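PDB 6HFZ: GDSL-like protein from Roseburia intestinalis L1-82, which removes acetyl groups from acetylated beta-mannans as a two-domain carbohydrate esterase of a human gut commensal bacterium. Local coordinates for residues 3-8 and 171-176; 246-251 and 280-285; 307-312 and 342-347. All coordinates share one frame; numbering follows the deposited sequence.

Interaction 1 of 3, residues 3-8 and 171-176; sequences YQIKYE and STIYPE
Gln4 and Ile5, in the irregular chain near the N-terminus, pass alongside the start of helix 173-178, with the CA atoms of Ile5 and Thr172 5.8 Å apart. The direct polar link comes from Glu176: Gln4 N donates to its OE1 at 3.0 Å in a nearly straight bond (173°), although the donor stands 46° out of the carboxylate plane. A bend in the glutamate chain (chi2 -63°) folds the carboxylate back against the Gln4 peptide. Its other oxygen, OE2, forms a salt bridge with Arg181 and accepts a water at 2.6 Å, which in turn has a weak bond from Lys6 NZ, so several partners hold this buried acid. A second water joins Lys6 N to Thr172 O, bridging the backbones where they do not bond directly.

The apolar half centres on Ile5. Its CG2 meets Thr172 CB at 3.8 Å and also lies over the centre of the Tyr7 ring, while CD1 reaches Ile173 CG1 more loosely, at 4.4 Å. Thr172 turns its methyl CG2 to Lys6 O and its hydroxyl to Ser168 O. Leu201 of helix 196-215 packs against Tyr3, Ile5 and Ile173. The contact thus fastens the lead-in to edge strand 11-13 onto the loop and helix that follow strand 166-168, its antiparallel neighbour in the alpha/beta fold of the SGNH hydrolases.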
# COMPACT_ATOMS: atom_id res chain seq x y z
N TYR A 3 -2.85 -20.24 24.53
CA TYR A 3 -3.10 -18.73 24.55
C TYR A 3 -4.62 -18.40 24.52
O TYR A 3 -5.45 -19.22 24.24
CB TYR A 3 -2.41 -18.09 23.35
CG TYR A 3 -3.01 -18.47 22.03
CD1 TYR A 3 -4.10 -17.79 21.50
CD2 TYR A 3 -2.48 -19.52 21.29
CE1 TYR A 3 -4.69 -18.17 20.32
CE2 TYR A 3 -3.01 -19.86 20.05
CZ TYR A 3 -4.14 -19.21 19.59
OH TYR A 3 -4.67 -19.56 18.38
N GLN A 4 -4.95 -17.15 24.80
CA GLN A 4 -6.32 -16.67 24.77
C GLN A 4 -6.27 -15.22 24.32
O GLN A 4 -5.79 -14.38 25.05
CB GLN A 4 -6.97 -16.77 26.17
CG GLN A 4 -8.41 -16.32 26.19
CD GLN A 4 -9.09 -16.39 27.54
OE1 GLN A 4 -10.00 -15.61 27.80
NE2 GLN A 4 -8.67 -17.33 28.37
N ILE A 5 -6.70 -14.96 23.09
CA ILE A 5 -6.84 -13.59 22.62
C ILE A 5 -8.06 -12.89 23.25
O ILE A 5 -9.16 -13.44 23.30
CB ILE A 5 -6.83 -13.58 21.10
CG1 ILE A 5 -5.44 -14.04 20.62
CG2 ILE A 5 -7.20 -12.18 20.59
CD1 ILE A 5 -5.37 -14.41 19.21
N LYS A 6 -7.87 -11.62 23.64
CA LYS A 6 -8.93 -10.74 24.09
C LYS A 6 -9.49 -10.00 22.89
O LYS A 6 -9.00 -8.96 22.55
CB LYS A 6 -8.38 -9.77 25.14
CG LYS A 6 -7.68 -10.50 26.28
CD LYS A 6 -7.36 -9.66 27.49
CE LYS A 6 -6.10 -10.13 28.20
NZ LYS A 6 -6.06 -11.60 28.41
N TYR A 7 -10.53 -10.57 22.25
CA TYR A 7 -10.98 -10.13 20.92
C TYR A 7 -11.54 -8.70 20.97
O TYR A 7 -11.32 -7.90 20.05
CB TYR A 7 -11.98 -11.13 20.34
CG TYR A 7 -11.28 -12.26 19.66
CD1 TYR A 7 -10.80 -12.11 18.37
CD2 TYR A 7 -10.93 -13.42 20.33
CE1 TYR A 7 -10.12 -13.12 17.72
CE2 TYR A 7 -10.22 -14.44 19.69
CZ TYR A 7 -9.80 -14.28 18.39
OH TYR A 7 -9.11 -15.27 17.74
N GLU A 8 -12.21 -8.33 22.06
CA GLU A 8 -12.73 -6.93 22.17
C GLU A 8 -11.59 -5.88 22.05
O GLU A 8 -11.77 -4.76 21.56
CB GLU A 8 -13.49 -6.76 23.50
CG GLU A 8 -14.88 -7.35 23.44
CD GLU A 8 -15.83 -6.53 22.58
OE1 GLU A 8 -15.80 -5.29 22.69
OE2 GLU A 8 -16.57 -7.13 21.78
N SER A 171 -2.89 -4.90 19.80
CA SER A 171 -3.66 -5.02 21.06
C SER A 171 -4.36 -6.37 21.23
O SER A 171 -5.15 -6.53 22.22
CB SER A 171 -4.62 -3.88 21.14
OG SER A 171 -5.40 -3.81 19.97
N THR A 172 -4.09 -7.36 20.35
CA THR A 172 -4.71 -8.68 20.45
C THR A 172 -3.68 -9.82 20.37
O THR A 172 -3.56 -10.57 21.35
CB THR A 172 -5.74 -8.88 19.34
OG1 THR A 172 -5.12 -8.51 18.10
CG2 THR A 172 -7.00 -8.10 19.59
N ILE A 173 -2.97 -9.96 19.25
CA ILE A 173 -1.99 -11.04 19.07
C ILE A 173 -0.68 -10.75 19.83
O ILE A 173 -0.13 -11.60 20.52
CB ILE A 173 -1.73 -11.29 17.58
CG1 ILE A 173 -3.03 -11.58 16.83
CG2 ILE A 173 -0.73 -12.42 17.41
CD1 ILE A 173 -2.81 -11.91 15.36
N TYR A 174 -0.12 -9.56 19.62
CA TYR A 174 1.18 -9.19 20.23
C TYR A 174 1.13 -9.37 21.74
O TYR A 174 2.09 -9.92 22.29
CB TYR A 174 1.65 -7.80 19.82
CG TYR A 174 2.89 -7.35 20.54
CD1 TYR A 174 4.16 -7.87 20.28
CD2 TYR A 174 2.76 -6.46 21.59
CE1 TYR A 174 5.26 -7.49 21.05
CE2 TYR A 174 3.85 -6.04 22.33
CZ TYR A 174 5.12 -6.54 22.05
OH TYR A 174 6.18 -6.10 22.83
N PRO A 175 0.07 -8.95 22.48
CA PRO A 175 0.00 -9.21 23.93
C PRO A 175 0.23 -10.67 24.33
O PRO A 175 0.94 -10.91 25.34
CB PRO A 175 -1.41 -8.74 24.32
CG PRO A 175 -1.67 -7.62 23.30
CD PRO A 175 -1.04 -8.12 22.00
N GLU A 176 -0.27 -11.63 23.52
CA GLU A 176 -0.05 -13.06 23.81
C GLU A 176 1.39 -13.47 23.50
O GLU A 176 2.00 -14.29 24.23
CB GLU A 176 -1.14 -13.92 23.14
CG GLU A 176 -2.51 -13.71 23.77
CD GLU A 176 -2.56 -14.15 25.23
OE1 GLU A 176 -2.59 -15.35 25.47
OE2 GLU A 176 -2.43 -13.30 26.14
O HOH W 1 -5.04 -10.59 23.57
O HOH W 2 -3.92 -11.16 25.83

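Interaction 2 of 3, residues 246-251 and 280-285; sequences ENVVCH and ITLDVE
Val249 and Thr281 form the hydrogen-bonded pair that attaches edge strand 249-251 to strand 279-286 in an antiparallel sheet, which packs against a second sheet in what is probably a beta sandwich. The segment axes come within 4.8 Å and their directions differ by 166°. Both backbone bonds of the pair are present: Val249 N reaches Thr281 O at 2.9 Å, and Thr281 N returns to Val249 O at 3.0 Å. The neighbouring non-hydrogen-bonded pair is Cys250 with Ile280.

Packing is tight on the face that carries Cys250 and Ile280. Val248, with CG1 anti to its own nitrogen (chi1 170°), spreads its two methyls between different partners: CG1 meets Ile280 CD1 at 3.6 Å, and CG2 lies beside Leu282 CD2 at 3.8 Å. Two residues along the same segment, Cys250 SG also approaches Ile280 CD1, at 4.1 Å. Trp271 of the facing sheet touches Val248, Cys250, Ile280 and Leu282, and Leu363 and Val366 of strand 361-370 add to the apolar filling.

The side of Val249 and Thr281 is looser and closer to solvent. These two side chains lie parallel, Thr281 OG1 resting 3.5 Å from Val249 CB, without the interlocking found on the inner face. Farther along, Asn247 and Asp283 cross at about a right angle, their amide and carboxylate planes 37° apart, and meet merely by van der Waals contact. Here the loop before strand 249-251 has moved away from strand 279-286 and pairing has stopped: Asp283 N, buried by the contact, has no partner in the model, since Asn247 O is 4.2 Å from it.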
# COMPACT_ATOMS: atom_id res chain seq x y z
N GLU A 246 3.28 11.12 -22.58
CA GLU A 246 3.67 11.68 -23.88
C GLU A 246 4.74 12.79 -23.73
O GLU A 246 5.29 13.23 -24.76
CB GLU A 246 2.45 12.16 -24.67
CG GLU A 246 1.53 13.12 -23.92
CD GLU A 246 0.40 13.68 -24.78
OE1 GLU A 246 -0.14 12.92 -25.62
OE2 GLU A 246 0.07 14.87 -24.62
N ASN A 247 5.06 13.24 -22.51
CA ASN A 247 6.02 14.35 -22.32
C ASN A 247 7.45 13.85 -22.00
O ASN A 247 8.35 14.65 -21.73
CB ASN A 247 5.56 15.30 -21.22
CG ASN A 247 4.40 16.14 -21.68
OD1 ASN A 247 4.52 16.90 -22.64
ND2 ASN A 247 3.25 15.97 -21.03
N VAL A 248 7.66 12.54 -22.06
CA VAL A 248 8.91 11.95 -21.68
C VAL A 248 9.87 11.90 -22.88
O VAL A 248 9.46 11.58 -23.99
CB VAL A 248 8.67 10.55 -21.11
CG1 VAL A 248 9.97 9.80 -20.93
CG2 VAL A 248 7.88 10.66 -19.81
N VAL A 249 11.14 12.22 -22.65
CA VAL A 249 12.17 12.11 -23.70
C VAL A 249 13.30 11.17 -23.22
O VAL A 249 13.97 11.41 -22.23
CB VAL A 249 12.72 13.50 -24.07
CG1 VAL A 249 13.75 13.39 -25.18
CG2 VAL A 249 11.60 14.46 -24.44
N CYS A 250 13.53 10.08 -23.94
CA CYS A 250 14.61 9.18 -23.57
C CYS A 250 15.91 9.53 -24.30
O CYS A 250 15.87 9.83 -25.47
CB CYS A 250 14.22 7.74 -23.88
SG CYS A 250 12.78 7.21 -22.92
N HIS A 251 17.05 9.36 -23.60
CA HIS A 251 18.40 9.50 -24.13
C HIS A 251 19.26 8.37 -23.56
O HIS A 251 20.21 8.61 -22.80
CB HIS A 251 19.02 10.86 -23.79
CG HIS A 251 18.21 12.03 -24.24
ND1 HIS A 251 18.10 12.39 -25.58
CD2 HIS A 251 17.49 12.94 -23.54
CE1 HIS A 251 17.36 13.48 -25.68
NE2 HIS A 251 16.96 13.82 -24.44
N ILE A 280 16.92 10.09 -19.03
CA ILE A 280 15.54 10.29 -19.38
C ILE A 280 15.07 11.59 -18.71
O ILE A 280 15.55 11.90 -17.63
CB ILE A 280 14.71 9.07 -18.93
CG1 ILE A 280 13.23 9.20 -19.32
CG2 ILE A 280 14.90 8.83 -17.43
CD1 ILE A 280 12.40 7.96 -18.93
N THR A 281 14.21 12.33 -19.40
CA THR A 281 13.64 13.59 -18.88
C THR A 281 12.11 13.48 -18.94
O THR A 281 11.52 12.89 -19.89
CB THR A 281 14.16 14.82 -19.63
OG1 THR A 281 13.76 14.68 -20.99
CG2 THR A 281 15.66 14.97 -19.55
N LEU A 282 11.48 13.97 -17.87
CA LEU A 282 10.06 13.96 -17.68
C LEU A 282 9.63 15.34 -17.19
O LEU A 282 10.32 15.92 -16.37
CB LEU A 282 9.67 12.97 -16.58
CG LEU A 282 10.15 11.53 -16.73
CD1 LEU A 282 11.46 11.28 -16.02
CD2 LEU A 282 9.08 10.56 -16.23
N ASP A 283 8.44 15.76 -17.63
CA ASP A 283 7.68 16.85 -17.06
C ASP A 283 6.71 16.29 -16.02
O ASP A 283 5.90 15.43 -16.34
CB ASP A 283 6.85 17.56 -18.13
CG ASP A 283 7.66 18.31 -19.19
OD1 ASP A 283 8.84 18.60 -18.92
OD2 ASP A 283 7.10 18.59 -20.27
N VAL A 284 6.81 16.77 -14.78
CA VAL A 284 6.01 16.24 -13.67
C VAL A 284 5.42 17.40 -12.87
O VAL A 284 6.16 18.09 -12.17
CB VAL A 284 6.82 15.29 -12.77
CG1 VAL A 284 5.91 14.70 -11.69
CG2 VAL A 284 7.54 14.19 -13.58
N GLU A 285 4.09 17.53 -12.94
CA GLU A 285 3.34 18.55 -12.21
C GLU A 285 3.05 18.09 -10.77
O GLU A 285 2.66 16.94 -10.51
CB GLU A 285 2.02 18.86 -12.92
CG GLU A 285 1.37 20.15 -12.45
CD GLU A 285 0.24 20.71 -13.32
OE1 GLU A 285 -0.27 21.79 -12.97
OE2 GLU A 285 -0.12 20.09 -14.33

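Interaction 3 of 3, residues 307-312 and 342-347; sequences IVDGDA and KVHKVE
Asp309 and His344 form the polar centre of this contact through a short, nearly straight hydrogen bond, His344 ND1 to Asp309 OD2 at 2.6 Å (167°). The carboxylate offers the syn lone pair of OD2, and that oxygen lies almost exactly in the imidazole plane. Its second oxygen is used as well: Lys345 N donates to Asp309 OD1 at 2.9 Å, nearly along the C-O bond direction. Lys342, its chain extended beyond CG, comes from the opposite direction, but NZ stays 3.8 Å from Asp309 OD2, a long salt bridge. On the way, Lys342 CG passes over one face of the His344 ring, offset toward its rim.

The backbone sets the carboxylate in place. Asp309 N donates to Lys345 O at 2.8 Å, and because OD1 takes the return bond from Lys345 N, the side chain stands in for a backbone carbonyl where strand pairing ends. Asp309 has CG beside its own nitrogen (chi1 -66°), which directs the acid at the facing strand. It opens the central pair of a type I' turn, Val308 to Asp311, just beyond the antiparallel pairs Val308 with Val346 and Ile307 with Glu347. With an alanine here, His344 ND1 and Lys345 N would probably both lose their acceptor, and the imidazole would be freer to turn.

Outside, Leu336 touches His344 and Ile335 touches Val308. His344 NE2 is hydrogen-bonded to Glu340 O and more weakly to Gly286 O. With carboxylate and carbonyl oxygens at its two ring nitrogens, the buried imidazole is probably stabilised in its protonated, positively charged form.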
# COMPACT_ATOMS: atom_id res chain seq x y z
N ILE A 307 17.52 14.42 -10.58
CA ILE A 307 17.70 15.83 -10.49
C ILE A 307 16.37 16.50 -10.80
O ILE A 307 15.72 16.17 -11.79
CB ILE A 307 18.78 16.29 -11.48
CG1 ILE A 307 20.13 15.62 -11.19
CG2 ILE A 307 18.89 17.81 -11.48
CD1 ILE A 307 21.19 15.94 -12.22
N VAL A 308 15.97 17.46 -9.96
CA VAL A 308 14.72 18.14 -10.14
C VAL A 308 15.05 19.61 -10.46
O VAL A 308 15.82 20.21 -9.70
CB VAL A 308 13.81 17.98 -8.91
CG1 VAL A 308 12.53 18.78 -9.04
CG2 VAL A 308 13.47 16.53 -8.68
N ASP A 309 14.49 20.11 -11.56
CA ASP A 309 14.57 21.52 -11.98
C ASP A 309 16.04 21.99 -12.07
O ASP A 309 16.36 23.09 -11.60
CB ASP A 309 13.79 22.38 -10.97
CG ASP A 309 12.29 22.10 -10.97
OD1 ASP A 309 11.76 21.82 -12.07
OD2 ASP A 309 11.67 22.18 -9.85
N GLY A 310 16.91 21.11 -12.56
CA GLY A 310 18.34 21.39 -12.73
C GLY A 310 19.12 21.60 -11.44
O GLY A 310 20.27 22.06 -11.47
N ASP A 311 18.56 21.23 -10.29
CA ASP A 311 19.24 21.40 -9.01
C ASP A 311 20.23 20.24 -8.85
O ASP A 311 20.11 19.38 -7.96
CB ASP A 311 18.23 21.48 -7.86
CG ASP A 311 18.81 21.86 -6.51
OD1 ASP A 311 20.03 22.12 -6.44
OD2 ASP A 311 18.04 21.81 -5.53
N ALA A 312 21.22 20.22 -9.75
CA ALA A 312 22.08 19.07 -9.98
C ALA A 312 23.08 18.92 -8.84
O ALA A 312 23.57 17.81 -8.59
CB ALA A 312 22.80 19.19 -11.30
N LYS A 342 4.07 23.34 -9.61
CA LYS A 342 4.32 23.73 -10.98
C LYS A 342 4.74 22.49 -11.77
O LYS A 342 4.89 21.40 -11.20
CB LYS A 342 5.41 24.81 -11.01
CG LYS A 342 6.78 24.39 -10.53
CD LYS A 342 7.89 25.38 -10.89
CE LYS A 342 9.23 24.95 -10.32
NZ LYS A 342 10.37 25.59 -11.01
N VAL A 343 4.90 22.65 -13.08
CA VAL A 343 5.46 21.58 -13.89
C VAL A 343 6.97 21.52 -13.65
O VAL A 343 7.70 22.38 -14.09
CB VAL A 343 5.10 21.73 -15.38
CG1 VAL A 343 5.68 23.00 -16.00
CG2 VAL A 343 5.57 20.53 -16.18
N HIS A 344 7.45 20.51 -12.92
CA HIS A 344 8.86 20.31 -12.62
C HIS A 344 9.53 19.54 -13.76
O HIS A 344 8.93 18.63 -14.30
CB HIS A 344 9.04 19.55 -11.30
CG HIS A 344 8.49 20.31 -10.13
ND1 HIS A 344 9.25 21.27 -9.49
CD2 HIS A 344 7.28 20.30 -9.53
CE1 HIS A 344 8.53 21.82 -8.53
NE2 HIS A 344 7.32 21.22 -8.51
N LYS A 345 10.79 19.87 -14.04
CA LYS A 345 11.58 19.07 -14.94
C LYS A 345 12.31 18.04 -14.08
O LYS A 345 12.89 18.37 -13.03
CB LYS A 345 12.51 19.92 -15.79
CG LYS A 345 13.55 19.12 -16.56
CD LYS A 345 14.33 19.94 -17.59
CE LYS A 345 15.38 19.13 -18.33
NZ LYS A 345 16.44 18.63 -17.43
N VAL A 346 12.24 16.78 -14.51
CA VAL A 346 12.88 15.73 -13.80
C VAL A 346 13.80 14.97 -14.75
O VAL A 346 13.40 14.58 -15.84
CB VAL A 346 11.84 14.79 -13.15
CG1 VAL A 346 12.54 13.70 -12.35
CG2 VAL A 346 10.86 15.57 -12.29
N GLU A 347 15.00 14.67 -14.28
CA GLU A 347 15.92 13.93 -15.07
C GLU A 347 16.48 12.80 -14.21
O GLU A 347 16.83 13.01 -13.06
CB GLU A 347 17.02 14.88 -15.57
CG GLU A 347 18.12 14.15 -16.33
CD GLU A 347 19.16 15.03 -17.01
OE1 GLU A 347 19.48 16.13 -16.48
OE2 GLU A 347 19.65 14.60 -18.09

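The three contacts follow one another along the chain without overlap, and they divide between the two domains. Interaction 1 belongs to the SGNH hydrolase domain; its centre is 51 Å from that of interaction 2 and 50 Å from that of interaction 3, on the opposite side of the chain's centre. Interactions 2 and 3 lie 11 Å apart, centre to centre, in the same five-stranded antiparallel sheet. Strands 279-286 and 342-352 are neighbours there, probably joined by bonds such as Leu282 O to Val346 N at 2.8 Å. Interaction 1 thus secures the edge of the esterase domain's sheet, while interactions 2 and 3 together join four adjacent strands of one sheet in the second domain.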